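Local structure of glycoside hydrolase 15-related protein (Kribbella flavida, 5Z3E) at residues L41-H44 with S45-I49; L268-V272 with V273-L277; G331-A334 with G335-H339; G386-L389 with I390-E394. The protein hydrolyses the alpha-1,6-glucosidic linkage at the non-reducing end of isomaltose, giving beta-D-glucose and D-glucose, as part of intracellular breakdown of a cyclic tetrasaccharide. The protein carries 1 engineered substitution. One frame throughout, in Å; residues are numbered along the deposited sequence. Where two conformers were deposited one is given.

Contact 1 of 4, residues L41-H44 with S45-I49; sequences LARH and SHAVI
Leu41 O is gripped twice by Ser45. The amide Ser45 N donates to Leu41 O at 2.9 Å, and the hydroxyl Ser45 OG donates to the same Leu41 O at 2.8 Å. The two donors come from opposite faces of the carbonyl plane. The hydroxyl reaches back because it lies anti to its own carbonyl carbon, beside the backbone N (chi1 -70°). Ser45 OG is also hydrogen-bonded to His385 ND1, so this buried hydroxyl ties one helix to another. With an alanine at Ser45, His385 ND1 is likely to lose this partner and Leu41 O one of its two donors. One turn on, Val48 N donates to His44 O at 2.8 Å. The His44 imidazole turns one face to Val48, with His44 NE2 4.1 Å from Val48 CB. The two side chains meet at a slant. The ring is held at both nitrogens, by Asp352 at NE2 and at ND1 by a citric acid molecule, probably from the crystallisation liquor. Arg43 also reaches that molecule through NH2, which makes a salt bridge with Glu40 as well. A water donates to Arg43 O at 2.8 Å. The same water lies in the ring plane of His46, 2.7 Å from His46 ND1. It bridges carbonyl and imidazole. At its other nitrogen His46 meets Asp89, and its ring stacks on Tyr87. This is a regular alpha-helical segment with a serine side chain bonded back to the i-4 carbonyl. It belongs to helix 32-52, in the all-helical (alpha/alpha)6 barrel known for family 15 glycoside hydrolases.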
ATOM      1  N   LEU A  41      -5.834 -15.631  14.524  1.00 14.20           N
ATOM      2  CA  LEU A  41      -5.045 -14.475  14.112  1.00 14.08           C
ATOM      3  C   LEU A  41      -5.883 -13.516  13.262  1.00 13.10           C
ATOM      4  O   LEU A  41      -5.680 -12.314  13.321  1.00 13.49           O
ATOM      5  CB  LEU A  41      -3.814 -14.944  13.350  1.00 14.05           C
ATOM      6  CG  LEU A  41      -2.830 -13.889  12.866  1.00 15.46           C
ATOM      7  CD1 LEU A  41      -2.408 -12.922  13.976  1.00 18.25           C
ATOM      8  CD2 LEU A  41      -1.606 -14.559  12.274  1.00 17.01           C
ATOM      9  N   ALA A  42      -6.834 -14.027  12.496  1.00 12.80           N
ATOM     10  CA  ALA A  42      -7.737 -13.145  11.751  1.00 13.23           C
ATOM     11  C   ALA A  42      -8.621 -12.358  12.710  1.00 12.69           C
ATOM     12  O   ALA A  42      -8.788 -11.144  12.557  1.00 13.10           O
ATOM     13  CB  ALA A  42      -8.562 -13.932  10.750  1.00 13.83           C
ATOM     14  N   ARG A  43      -9.223 -13.031  13.688  1.00 13.73           N
ATOM     15  CA  ARG A  43     -10.068 -12.350  14.663  1.00 14.50           C
ATOM     16  C   ARG A  43      -9.260 -11.299  15.395  1.00 13.71           C
ATOM     17  O   ARG A  43      -9.696 -10.163  15.565  1.00 14.19           O
ATOM     18  CB  ARG A  43     -10.650 -13.404  15.656  1.00 16.70           C
ATOM     19  CG  ARG A  43     -11.595 -12.834  16.594  1.00 22.07           C
ATOM     20  CD  ARG A  43     -11.633 -13.640  17.902  1.00 24.15           C
ATOM     21  NE  ARG A  43     -10.346 -13.605  18.623  1.00 24.35           N
ATOM     22  CZ  ARG A  43      -9.805 -12.518  19.200  1.00 24.01           C
ATOM     23  NH1 ARG A  43     -10.444 -11.367  19.251  1.00 25.77           N
ATOM     24  NH2 ARG A  43      -8.613 -12.611  19.766  1.00 25.39           N
ATOM     25  N   HIS A  44      -8.058 -11.658  15.851  1.00 13.84           N
ATOM     26  CA  HIS A  44      -7.211 -10.717  16.543  1.00 14.08           C
ATOM     27  C   HIS A  44      -6.826  -9.548  15.648  1.00 13.51           C
ATOM     28  O   HIS A  44      -6.750  -8.415  16.119  1.00 13.94           O
ATOM     29  CB  HIS A  44      -5.949 -11.409  17.081  1.00 15.04           C
ATOM     30  CG  HIS A  44      -4.979 -10.475  17.708  1.00 14.75           C
ATOM     31  ND1 HIS A  44      -5.214  -9.859  18.930  1.00 16.95           N
ATOM     32  CD2 HIS A  44      -3.806  -9.973  17.257  1.00 16.25           C
ATOM     33  CE1 HIS A  44      -4.216  -9.043  19.200  1.00 18.30           C
ATOM     34  NE2 HIS A  44      -3.345  -9.098  18.214  1.00 18.01           N
ATOM     35  N   SER A  45      -6.574  -9.812  14.369  1.00 12.88           N
ATOM     36  CA  SER A  45      -6.226  -8.748  13.442  1.00 11.86           C
ATOM     37  C   SER A  45      -7.342  -7.720  13.349  1.00 12.08           C
ATOM     38  O   SER A  45      -7.096  -6.510  13.366  1.00 12.46           O
ATOM     39  CB  SER A  45      -5.920  -9.321  12.065  1.00 11.80           C
ATOM     40  OG  SER A  45      -4.690 -10.048  12.052  1.00 12.54           O
ATOM     41  N   HIS A  46      -8.576  -8.179  13.184  1.00 12.05           N
ATOM     42  CA  HIS A  46      -9.697  -7.260  13.181  1.00 12.43           C
ATOM     43  C   HIS A  46      -9.776  -6.483  14.483  1.00 12.69           C
ATOM     44  O   HIS A  46      -9.993  -5.261  14.494  1.00 12.98           O
ATOM     45  CB  HIS A  46     -10.992  -8.012  12.924  1.00 13.65           C
ATOM     46  CG  HIS A  46     -12.202  -7.169  13.176  1.00 13.06           C
ATOM     47  ND1 HIS A  46     -12.907  -7.224  14.335  1.00 15.69           N
ATOM     48  CD2 HIS A  46     -12.806  -6.221  12.418  1.00 13.68           C
ATOM     49  CE1 HIS A  46     -13.881  -6.332  14.285  1.00 16.15           C
ATOM     50  NE2 HIS A  46     -13.855  -5.719  13.129  1.00 14.27           N
ATOM     51  N   ALA A  47      -9.596  -7.162  15.622  1.00 13.27           N
ATOM     52  CA  ALA A  47      -9.710  -6.520  16.909  1.00 14.93           C
ATOM     53  C   ALA A  47      -8.643  -5.466  17.120  1.00 14.47           C
ATOM     54  O   ALA A  47      -8.944  -4.380  17.616  1.00 15.17           O
ATOM     55  CB  ALA A  47      -9.670  -7.565  18.032  1.00 17.71           C
ATOM     56  N   VAL A  48      -7.408  -5.749  16.769  0.61 13.92           N
ATOM     57  CA  VAL A  48      -6.357  -4.812  17.066  0.61 14.69           C
ATOM     58  C   VAL A  48      -6.442  -3.583  16.133  0.61 13.33           C
ATOM     59  O   VAL A  48      -6.165  -2.466  16.555  0.61 13.68           O
ATOM     60  CB  VAL A  48      -4.989  -5.523  17.114  0.61 15.38           C
ATOM     61  CG1 VAL A  48      -4.538  -5.878  15.720  0.61 13.78           C
ATOM     62  CG2 VAL A  48      -3.941  -4.688  17.790  0.61 14.36           C
ATOM     63  N   ILE A  49      -6.877  -3.775  14.890  1.00 11.91           N
ATOM     64  CA  ILE A  49      -7.065  -2.645  13.990  1.00 11.55           C
ATOM     65  C   ILE A  49      -8.180  -1.742  14.502  1.00 11.25           C
ATOM     66  O   ILE A  49      -8.042  -0.515  14.587  1.00 12.13           O
ATOM     67  CB  ILE A  49      -7.353  -3.132  12.553  1.00 10.87           C
ATOM     68  CG1 ILE A  49      -6.098  -3.735  11.912  1.00 11.03           C
ATOM     69  CG2 ILE A  49      -7.900  -1.994  11.710  1.00 10.93           C
ATOM     70  CD1 ILE A  49      -6.369  -4.579  10.691  1.00 10.84           C
TER
HETATM   71  O   HOH W   1     -12.388  -9.370  15.946  1.00 21.27           O

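Contact 2 of 4, residues L268-V272 with V273-L277; sequences LPACV and VPFGL
Phe275 turns CG away from its own carbonyl carbon (chi1 -60°), which brings the ring against Ala270. Leu277 makes the same choice (chi1 -63°) and sets CD1 on Cys271. These residues flank a turn with a cis peptide bond between Val273 and Pro274, which follows a short 3-10 segment in a loop of the (alpha/alpha)6 barrel. Phe275 N donates to Ala270 O at 2.9 Å. The ring carbon Phe275 CD2 lies 3.9 Å from Ala270 CB. Pro274 CG rests 3.6 Å over one face of the Phe275 ring, near its border. Trp158 meets the ring edge-to-face. An alanine in place of Phe275 is likely to leave Ala270 CB, Pro274 and Trp158 without their shared aromatic partner. Two further amides fasten the turn. Gly276 N reaches Val272 O at 2.8 Å, and Leu277 N reaches Cys271 O at 2.8 Å. Gly276 takes a positive phi (77°) here. Val273 N makes a weak bond to Pro269 O. Val273 O receives Asn326 ND2 of helix 317-329 and also a CA-H contact from Ala270 CA at 3.3 Å. Beside the turn, Leu277 CD1 lies 3.7 Å from Cys271 CB and 3.9 Å from Cys271 SG.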
ATOM      1  N   LEU A 268       6.935  -4.765  -5.782  1.00  8.04           N
ATOM      2  CA  LEU A 268       6.524  -4.874  -7.176  1.00  8.28           C
ATOM      3  C   LEU A 268       5.323  -5.784  -7.458  1.00  8.40           C
ATOM      4  O   LEU A 268       4.564  -5.485  -8.384  1.00  8.87           O
ATOM      5  CB  LEU A 268       7.691  -5.273  -8.075  1.00  8.26           C
ATOM      6  CG  LEU A 268       8.749  -4.189  -8.264  1.00  8.12           C
ATOM      7  CD1 LEU A 268       9.887  -4.743  -9.087  1.00  8.44           C
ATOM      8  CD2 LEU A 268       8.151  -2.957  -8.949  1.00  8.91           C
ATOM      9  N   PRO A 269       5.108  -6.876  -6.710  1.00  8.91           N
ATOM     10  CA  PRO A 269       3.921  -7.679  -7.022  1.00  9.41           C
ATOM     11  C   PRO A 269       2.616  -6.887  -6.913  1.00  8.63           C
ATOM     12  O   PRO A 269       1.631  -7.276  -7.536  1.00  9.03           O
ATOM     13  CB  PRO A 269       4.012  -8.834  -6.019  1.00 10.31           C
ATOM     14  CG  PRO A 269       5.512  -8.981  -5.789  1.00 10.20           C
ATOM     15  CD  PRO A 269       5.976  -7.542  -5.722  1.00  9.59           C
ATOM     16  N   ALA A 270       2.568  -5.805  -6.126  1.00  8.66           N
ATOM     17  CA  ALA A 270       1.356  -4.993  -6.051  1.00  8.59           C
ATOM     18  C   ALA A 270       0.944  -4.448  -7.411  1.00  8.51           C
ATOM     19  O   ALA A 270      -0.222  -4.139  -7.635  1.00  8.83           O
ATOM     20  CB  ALA A 270       1.545  -3.859  -5.084  1.00  9.08           C
ATOM     21  N   CYS A 271       1.909  -4.288  -8.325  1.00  8.78           N
ATOM     22  CA  CYS A 271       1.631  -3.836  -9.673  1.00  9.11           C
ATOM     23  C   CYS A 271       0.829  -4.842 -10.496  1.00  9.24           C
ATOM     24  O   CYS A 271       0.288  -4.481 -11.549  1.00 10.86           O
ATOM     25  CB  CYS A 271       2.937  -3.570 -10.390  1.00 10.53           C
ATOM     26  SG  CYS A 271       3.886  -2.223  -9.684  1.00 13.55           S
ATOM     27  N   VAL A 272       0.790  -6.092 -10.033  1.00  9.05           N
ATOM     28  CA  VAL A 272      -0.026  -7.131 -10.644  1.00  9.08           C
ATOM     29  C   VAL A 272      -1.360  -7.123  -9.910  1.00  8.28           C
ATOM     30  O   VAL A 272      -2.341  -6.547 -10.407  1.00  9.11           O
ATOM     31  CB  VAL A 272       0.708  -8.498 -10.631  1.00  9.38           C
ATOM     32  CG1 VAL A 272      -0.138  -9.531 -11.331  1.00 10.19           C
ATOM     33  CG2 VAL A 272       2.075  -8.383 -11.270  1.00 10.51           C
ATOM     34  N   VAL A 273      -1.399  -7.684  -8.708  1.00  8.42           N
ATOM     35  CA  VAL A 273      -2.560  -7.585  -7.832  1.00  8.73           C
ATOM     36  C   VAL A 273      -2.163  -6.763  -6.611  1.00  7.83           C
ATOM     37  O   VAL A 273      -1.180  -7.086  -5.938  1.00  8.44           O
ATOM     38  CB  VAL A 273      -3.030  -8.992  -7.400  1.00 11.24           C
ATOM     39  CG1 VAL A 273      -4.165  -8.922  -6.424  1.00 12.33           C
ATOM     40  CG2 VAL A 273      -3.380  -9.825  -8.612  1.00 13.05           C
ATOM     41  N   PRO A 274      -2.888  -5.682  -6.292  1.00  7.81           N
ATOM     42  CA  PRO A 274      -4.207  -5.312  -6.825  1.00  8.28           C
ATOM     43  C   PRO A 274      -4.190  -4.267  -7.923  1.00  8.11           C
ATOM     44  O   PRO A 274      -5.252  -3.943  -8.439  1.00  9.63           O
ATOM     45  CB  PRO A 274      -4.906  -4.738  -5.594  1.00  9.06           C
ATOM     46  CG  PRO A 274      -3.798  -4.041  -4.852  1.00  8.87           C
ATOM     47  CD  PRO A 274      -2.598  -4.959  -5.029  1.00  8.68           C
ATOM     48  N   PHE A 275      -3.033  -3.701  -8.294  1.00  7.85           N
ATOM     49  CA  PHE A 275      -3.074  -2.482  -9.097  1.00  8.25           C
ATOM     50  C   PHE A 275      -3.220  -2.680 -10.601  1.00  8.54           C
ATOM     51  O   PHE A 275      -3.531  -1.717 -11.306  1.00  9.14           O
ATOM     52  CB  PHE A 275      -1.929  -1.584  -8.741  1.00 10.52           C
ATOM     53  CG  PHE A 275      -1.964  -1.147  -7.225  1.00 12.31           C
ATOM     54  CD1 PHE A 275      -3.173  -0.788  -6.610  1.00 11.94           C
ATOM     55  CD2 PHE A 275      -0.835  -1.129  -6.524  1.00 16.33           C
ATOM     56  CE1 PHE A 275      -3.223  -0.416  -5.267  1.00 13.58           C
ATOM     57  CE2 PHE A 275      -0.847  -0.693  -5.156  1.00 13.91           C
ATOM     58  CZ  PHE A 275      -2.084  -0.409  -4.581  1.00 16.36           C
ATOM     59  N   GLY A 276      -3.009  -3.878 -11.123  1.00  9.72           N
ATOM     60  CA  GLY A 276      -3.489  -4.224 -12.459  1.00 11.42           C
ATOM     61  C   GLY A 276      -2.735  -3.704 -13.674  1.00 11.59           C
ATOM     62  O   GLY A 276      -3.325  -3.616 -14.743  1.00 13.87           O
ATOM     63  N   LEU A 277      -1.443  -3.459 -13.541  1.00 13.37           N
ATOM     64  CA  LEU A 277      -0.669  -3.103 -14.755  1.00 14.12           C
ATOM     65  C   LEU A 277      -0.731  -4.255 -15.795  1.00 14.50           C
ATOM     66  O   LEU A 277      -0.759  -3.996 -17.010  1.00 14.32           O
ATOM     67  CB  LEU A 277       0.800  -2.769 -14.412  1.00 15.80           C
ATOM     68  CG  LEU A 277       1.287  -1.574 -13.500  1.00 16.93           C
ATOM     69  CD1 LEU A 277       2.819  -1.316 -13.317  1.00 19.54           C
ATOM     70  CD2 LEU A 277       0.658  -0.342 -14.089  1.00 18.35           C
TER

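Contact 3 of 4, residues G331-A334 with G335-H339; sequences GDTA and GALRH
Gly335 N meets the carboxylate of Asp332 from above its plane, 59° out of it. The bond from Gly335 N to Asp332 OD1 is 2.9 Å long. The carboxylate gets there with CG anti to the backbone N (chi1 -173°), folded over the first turn. The other oxygen, Asp332 OD2, lies 3.9 Å from Gly335 CA; a CB at Gly335 would run into Asp332 OD2. Asp332 O takes the next amide, with Ala336 N at 3.0 Å. Asp332 is thus the N-cap of helix 333-344, and its side chain makes the capping bond. Just before it, Gly331 closes the preceding helix 317-329 in a Schellman motif at positive phi, so one helix ends and the next begins within two residues. Further along, Leu337 N donates to Thr333 O at 2.9 Å. The side chains of Thr333 and Leu337 run alongside one another in a common direction, with Thr333 CG2 4.0 Å from Leu337 CD1. Leu395 touches both. Gly335 O is also gripped twice, by His339 N and by His339 ND1, from opposite faces of its plane. His339 ND1 reaches Gly335 O at 2.8 Å, in line with the imidazole plane. At the far nitrogen of that ring, NE2 is hydrogen-bonded to Asp297.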
ATOM      1  N   GLY A 331      -3.092 -18.710  -9.147  1.00 12.09           N
ATOM      2  CA  GLY A 331      -3.427 -20.123  -9.044  1.00 13.75           C
ATOM      3  C   GLY A 331      -2.442 -20.939  -8.235  1.00 12.82           C
ATOM      4  O   GLY A 331      -2.656 -22.143  -8.108  1.00 15.85           O
ATOM      5  N   ASP A 332      -1.384 -20.354  -7.704  1.00 12.24           N
ATOM      6  CA  ASP A 332      -0.419 -21.054  -6.882  1.00 12.40           C
ATOM      7  C   ASP A 332      -0.862 -20.998  -5.427  1.00 11.91           C
ATOM      8  O   ASP A 332      -0.323 -20.260  -4.588  1.00 11.85           O
ATOM      9  CB  ASP A 332       0.988 -20.507  -7.061  1.00 12.36           C
ATOM     10  CG  ASP A 332       2.050 -21.319  -6.349  1.00 12.57           C
ATOM     11  OD1 ASP A 332       1.717 -22.305  -5.660  1.00 13.53           O
ATOM     12  OD2 ASP A 332       3.240 -20.923  -6.470  1.00 14.96           O
ATOM     13  N   THR A 333      -1.878 -21.786  -5.129  1.00 12.54           N
ATOM     14  CA  THR A 333      -2.449 -21.818  -3.804  1.00 12.56           C
ATOM     15  C   THR A 333      -1.440 -22.288  -2.765  1.00 11.82           C
ATOM     16  O   THR A 333      -1.370 -21.760  -1.654  1.00 11.80           O
ATOM     17  CB  THR A 333      -3.692 -22.754  -3.788  1.00 14.60           C
ATOM     18  OG1 THR A 333      -4.577 -22.339  -4.812  1.00 19.34           O
ATOM     19  CG2 THR A 333      -4.368 -22.725  -2.432  1.00 17.89           C
ATOM     20  N   ALA A 334      -0.669 -23.314  -3.105  1.00 12.41           N
ATOM     21  CA  ALA A 334       0.326 -23.817  -2.168  1.00 13.11           C
ATOM     22  C   ALA A 334       1.346 -22.734  -1.831  1.00 11.88           C
ATOM     23  O   ALA A 334       1.764 -22.607  -0.669  1.00 12.34           O
ATOM     24  CB  ALA A 334       1.014 -25.049  -2.730  1.00 15.12           C
ATOM     25  N   GLY A 335       1.791 -21.982  -2.823  1.00 11.32           N
ATOM     26  CA  GLY A 335       2.749 -20.923  -2.568  1.00 11.20           C
ATOM     27  C   GLY A 335       2.141 -19.844  -1.700  1.00 10.63           C
ATOM     28  O   GLY A 335       2.789 -19.291  -0.799  1.00 11.42           O
ATOM     29  N   ALA A 336       0.883 -19.502  -1.962  1.00 10.71           N
ATOM     30  CA  ALA A 336       0.175 -18.536  -1.132  1.00 10.54           C
ATOM     31  C   ALA A 336       0.127 -19.004   0.316  1.00 10.86           C
ATOM     32  O   ALA A 336       0.406 -18.230   1.250  1.00 11.39           O
ATOM     33  CB  ALA A 336      -1.211 -18.297  -1.671  1.00 11.30           C
ATOM     34  N   LEU A 337      -0.225 -20.276   0.519  1.00 11.09           N
ATOM     35  CA  LEU A 337      -0.332 -20.831   1.853  1.00 11.73           C
ATOM     36  C   LEU A 337       1.018 -20.828   2.569  1.00 11.67           C
ATOM     37  O   LEU A 337       1.065 -20.585   3.767  1.00 12.46           O
ATOM     38  CB  LEU A 337      -0.892 -22.258   1.808  1.00 13.15           C
ATOM     39  CG  LEU A 337      -2.393 -22.325   1.520  1.00 13.86           C
ATOM     40  CD1 LEU A 337      -2.768 -23.739   1.117  1.00 16.78           C
ATOM     41  CD2 LEU A 337      -3.178 -21.896   2.763  1.00 17.22           C
ATOM     42  N   ARG A 338       2.102 -21.113   1.853  1.00 11.46           N
ATOM     43  CA  ARG A 338       3.402 -21.098   2.496  1.00 11.80           C
ATOM     44  C   ARG A 338       3.700 -19.722   3.077  1.00 12.10           C
ATOM     45  O   ARG A 338       4.247 -19.593   4.175  1.00 12.64           O
ATOM     46  CB  ARG A 338       4.482 -21.535   1.526  1.00 12.84           C
ATOM     47  CG  ARG A 338       5.872 -21.568   2.138  1.00 13.23           C
ATOM     48  CD  ARG A 338       6.906 -22.306   1.303  1.00 14.67           C
ATOM     49  NE  ARG A 338       7.203 -21.617   0.060  1.00 15.91           N
ATOM     50  CZ  ARG A 338       8.148 -20.685  -0.097  1.00 15.91           C
ATOM     51  NH1 ARG A 338       8.341 -20.143  -1.274  1.00 18.01           N
ATOM     52  NH2 ARG A 338       8.934 -20.319   0.915  1.00 17.92           N
ATOM     53  N   HIS A 339       3.357 -18.678   2.328  1.00 11.33           N
ATOM     54  CA  HIS A 339       3.560 -17.325   2.822  1.00 11.01           C
ATOM     55  C   HIS A 339       2.619 -16.962   3.957  1.00 11.43           C
ATOM     56  O   HIS A 339       3.028 -16.293   4.893  1.00 12.52           O
ATOM     57  CB  HIS A 339       3.516 -16.336   1.632  1.00 11.08           C
ATOM     58  CG  HIS A 339       4.705 -16.497   0.732  1.00 10.96           C
ATOM     59  ND1 HIS A 339       4.778 -17.448  -0.278  1.00 12.03           N
ATOM     60  CD2 HIS A 339       5.932 -15.914   0.772  1.00 11.90           C
ATOM     61  CE1 HIS A 339       5.984 -17.400  -0.828  1.00 11.88           C
ATOM     62  NE2 HIS A 339       6.700 -16.492  -0.208  1.00 12.35           N
TER

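Contact 4 of 4, residues G386-L389 with I390-E394; sequences GMYL and ILADE
Ile390 folds back on the turn before it. Ile390 CG1 lies 3.4 Å from Gly386 O, and Ile390 CD1 lies 4.1 Å from Met387 SD. The two side chains slant across each other. In Met387, chi1 -63° and chi2 -59° bring SD toward Ile390 CD1. On another side of the helix, Tyr388 CE2 sits 4.3 Å from Ala392 CB, with the methyl oblique to the ring. Beneath these contacts runs the i to i+4 bonding of an alpha helix, the last turns of helix 382-394. Ala392 N donates to Tyr388 O at 2.8 Å, and Asp393 N to Leu389 O at 2.9 Å. Leu391 N meets Met387 O at 3.0 Å. Helix 317-329, a neighbour in the (alpha/alpha)6 barrel, covers the Met387 and Ile390 side. Met387 packs on Leu318 and Ala321 of that helix, and Ile390 on its Trp325. Helix 32-52 lies against Tyr388. The phenol of Tyr388 is fixed from outside, since its OH is hydrogen-bonded to Leu38 O. Toward the helix end, Asp393 OD2 and Glu394 OE2 both make salt bridges with Arg86 NH1 of helix 74-87.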
ATOM      1  N   GLY A 386      -3.664  -5.774   8.321  1.00  9.29           N
ATOM      2  CA  GLY A 386      -4.527  -5.611   7.169  1.00  9.58           C
ATOM      3  C   GLY A 386      -4.181  -6.557   6.045  1.00  8.89           C
ATOM      4  O   GLY A 386      -5.068  -7.148   5.427  1.00  9.31           O
ATOM      5  N   MET A 387      -2.892  -6.689   5.766  1.00  8.85           N
ATOM      6  CA  MET A 387      -2.454  -7.585   4.711  1.00  9.24           C
ATOM      7  C   MET A 387      -2.713  -9.049   5.047  1.00  9.47           C
ATOM      8  O   MET A 387      -3.050  -9.847   4.171  1.00 10.13           O
ATOM      9  CB  MET A 387      -0.972  -7.403   4.390  1.00 10.09           C
ATOM     10  CG  MET A 387      -0.572  -6.098   3.873  1.00 11.92           C
ATOM     11  SD  MET A 387      -1.437  -5.608   2.306  1.00 10.20           S
ATOM     12  CE  MET A 387      -0.729  -6.732   1.180  1.00 17.79           C
ATOM     13  N   TYR A 388      -2.551  -9.414   6.319  1.00 10.04           N
ATOM     14  CA  TYR A 388      -2.903 -10.764   6.751  1.00 10.69           C
ATOM     15  C   TYR A 388      -4.376 -11.051   6.444  1.00 10.33           C
ATOM     16  O   TYR A 388      -4.718 -12.113   5.891  1.00 11.06           O
ATOM     17  CB  TYR A 388      -2.628 -10.939   8.248  1.00 11.54           C
ATOM     18  CG  TYR A 388      -3.049 -12.307   8.714  1.00 12.05           C
ATOM     19  CD1 TYR A 388      -2.229 -13.393   8.524  1.00 13.11           C
ATOM     20  CD2 TYR A 388      -4.302 -12.510   9.285  1.00 12.98           C
ATOM     21  CE1 TYR A 388      -2.646 -14.658   8.898  1.00 15.37           C
ATOM     22  CE2 TYR A 388      -4.730 -13.753   9.640  1.00 14.31           C
ATOM     23  CZ  TYR A 388      -3.906 -14.826   9.486  1.00 15.40           C
ATOM     24  OH  TYR A 388      -4.314 -16.104   9.819  1.00 17.17           O
ATOM     25  N   LEU A 389      -5.249 -10.100   6.785  1.00 10.03           N
ATOM     26  CA  LEU A 389      -6.663 -10.271   6.496  1.00 10.18           C
ATOM     27  C   LEU A 389      -6.937 -10.441   5.015  1.00  9.67           C
ATOM     28  O   LEU A 389      -7.772 -11.269   4.626  1.00 10.19           O
ATOM     29  CB  LEU A 389      -7.475  -9.114   7.065  1.00 10.17           C
ATOM     30  CG  LEU A 389      -7.583  -9.084   8.588  1.00 11.17           C
ATOM     31  CD1 LEU A 389      -8.318  -7.837   9.009  1.00 12.27           C
ATOM     32  CD2 LEU A 389      -8.317 -10.336   9.108  1.00 13.32           C
ATOM     33  N   ILE A 390      -6.275  -9.659   4.166  1.00  9.13           N
ATOM     34  CA  ILE A 390      -6.464  -9.789   2.731  1.00  9.11           C
ATOM     35  C   ILE A 390      -6.067 -11.181   2.261  1.00  9.28           C
ATOM     36  O   ILE A 390      -6.810 -11.827   1.532  1.00 10.09           O
ATOM     37  CB  ILE A 390      -5.710  -8.691   1.957  1.00  9.03           C
ATOM     38  CG1 ILE A 390      -6.259  -7.310   2.292  1.00  8.98           C
ATOM     39  CG2 ILE A 390      -5.793  -8.964   0.461  1.00  9.33           C
ATOM     40  CD1 ILE A 390      -5.437  -6.151   1.759  1.00  8.95           C
ATOM     41  N   LEU A 391      -4.876 -11.638   2.640  1.00  9.61           N
ATOM     42  CA  LEU A 391      -4.415 -12.928   2.154  1.00 10.07           C
ATOM     43  C   LEU A 391      -5.298 -14.074   2.701  1.00 10.45           C
ATOM     44  O   LEU A 391      -5.653 -15.004   1.973  1.00 11.14           O
ATOM     45  CB  LEU A 391      -2.948 -13.135   2.515  1.00 10.20           C
ATOM     46  CG  LEU A 391      -2.354 -14.480   2.079  1.00 10.39           C
ATOM     47  CD1 LEU A 391      -2.592 -14.767   0.622  1.00 11.11           C
ATOM     48  CD2 LEU A 391      -0.874 -14.515   2.430  1.00 11.86           C
ATOM     49  N   ALA A 392      -5.649 -13.990   3.968  1.00 10.52           N
ATOM     50  CA  ALA A 392      -6.540 -14.992   4.564  1.00 11.40           C
ATOM     51  C   ALA A 392      -7.853 -15.039   3.789  1.00 11.55           C
ATOM     52  O   ALA A 392      -8.372 -16.106   3.502  1.00 12.77           O
ATOM     53  CB  ALA A 392      -6.774 -14.705   6.018  1.00 12.62           C
ATOM     54  N   ASP A 393      -8.406 -13.865   3.451  1.00 10.88           N
ATOM     55  CA  ASP A 393      -9.643 -13.829   2.704  1.00 11.06           C
ATOM     56  C   ASP A 393      -9.474 -14.418   1.301  1.00 12.05           C
ATOM     57  O   ASP A 393     -10.347 -15.149   0.823  1.00 13.76           O
ATOM     58  CB  ASP A 393     -10.131 -12.375   2.600  1.00 11.87           C
ATOM     59  CG  ASP A 393     -11.470 -12.281   1.965  1.00 12.63           C
ATOM     60  OD1 ASP A 393     -12.393 -13.020   2.401  1.00 15.91           O
ATOM     61  OD2 ASP A 393     -11.606 -11.457   1.045  1.00 13.93           O
ATOM     62  N   GLU A 394      -8.378 -14.099   0.638  1.00 12.16           N
ATOM     63  CA  GLU A 394      -8.113 -14.673  -0.691  1.00 14.72           C
ATOM     64  C   GLU A 394      -8.103 -16.204  -0.640  1.00 16.40           C
ATOM     65  O   GLU A 394      -8.461 -16.854  -1.628  1.00 20.80           O
ATOM     66  CB  GLU A 394      -6.780 -14.166  -1.195  1.00 15.10           C
ATOM     67  CG  GLU A 394      -6.809 -12.830  -1.714  1.00 19.19           C
ATOM     68  CD  GLU A 394      -7.588 -12.736  -3.050  1.00 21.17           C
ATOM     69  OE1 GLU A 394      -7.142 -13.240  -4.078  1.00 25.57           O
ATOM     70  OE2 GLU A 394      -8.611 -12.111  -2.986  1.00 19.88           O
TER

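In the fold
Contact 4 lies between two others. It touches contact 1, where Leu41 CD2 comes within 3.5 Å of Tyr388 CE1. It also touches contact 3 more lightly, through Ala336 O and Leu391 CD2 at 4.1 Å. Contact 2 touches none of them; its nearest atoms are about 6 Å from contact 4, yet both pack on helix 317-329. Contacts 2 and 4 lie nearest the predicted and inferred catalytic positions. The side chain of Cys271 is about 11 Å from that of Asp195, a predicted proton acceptor. That of Met387 is about 11 Å from that of Ala355, an engineered residue at an inferred proton-acceptor position. Contacts 1 and 3 lie away from these sites.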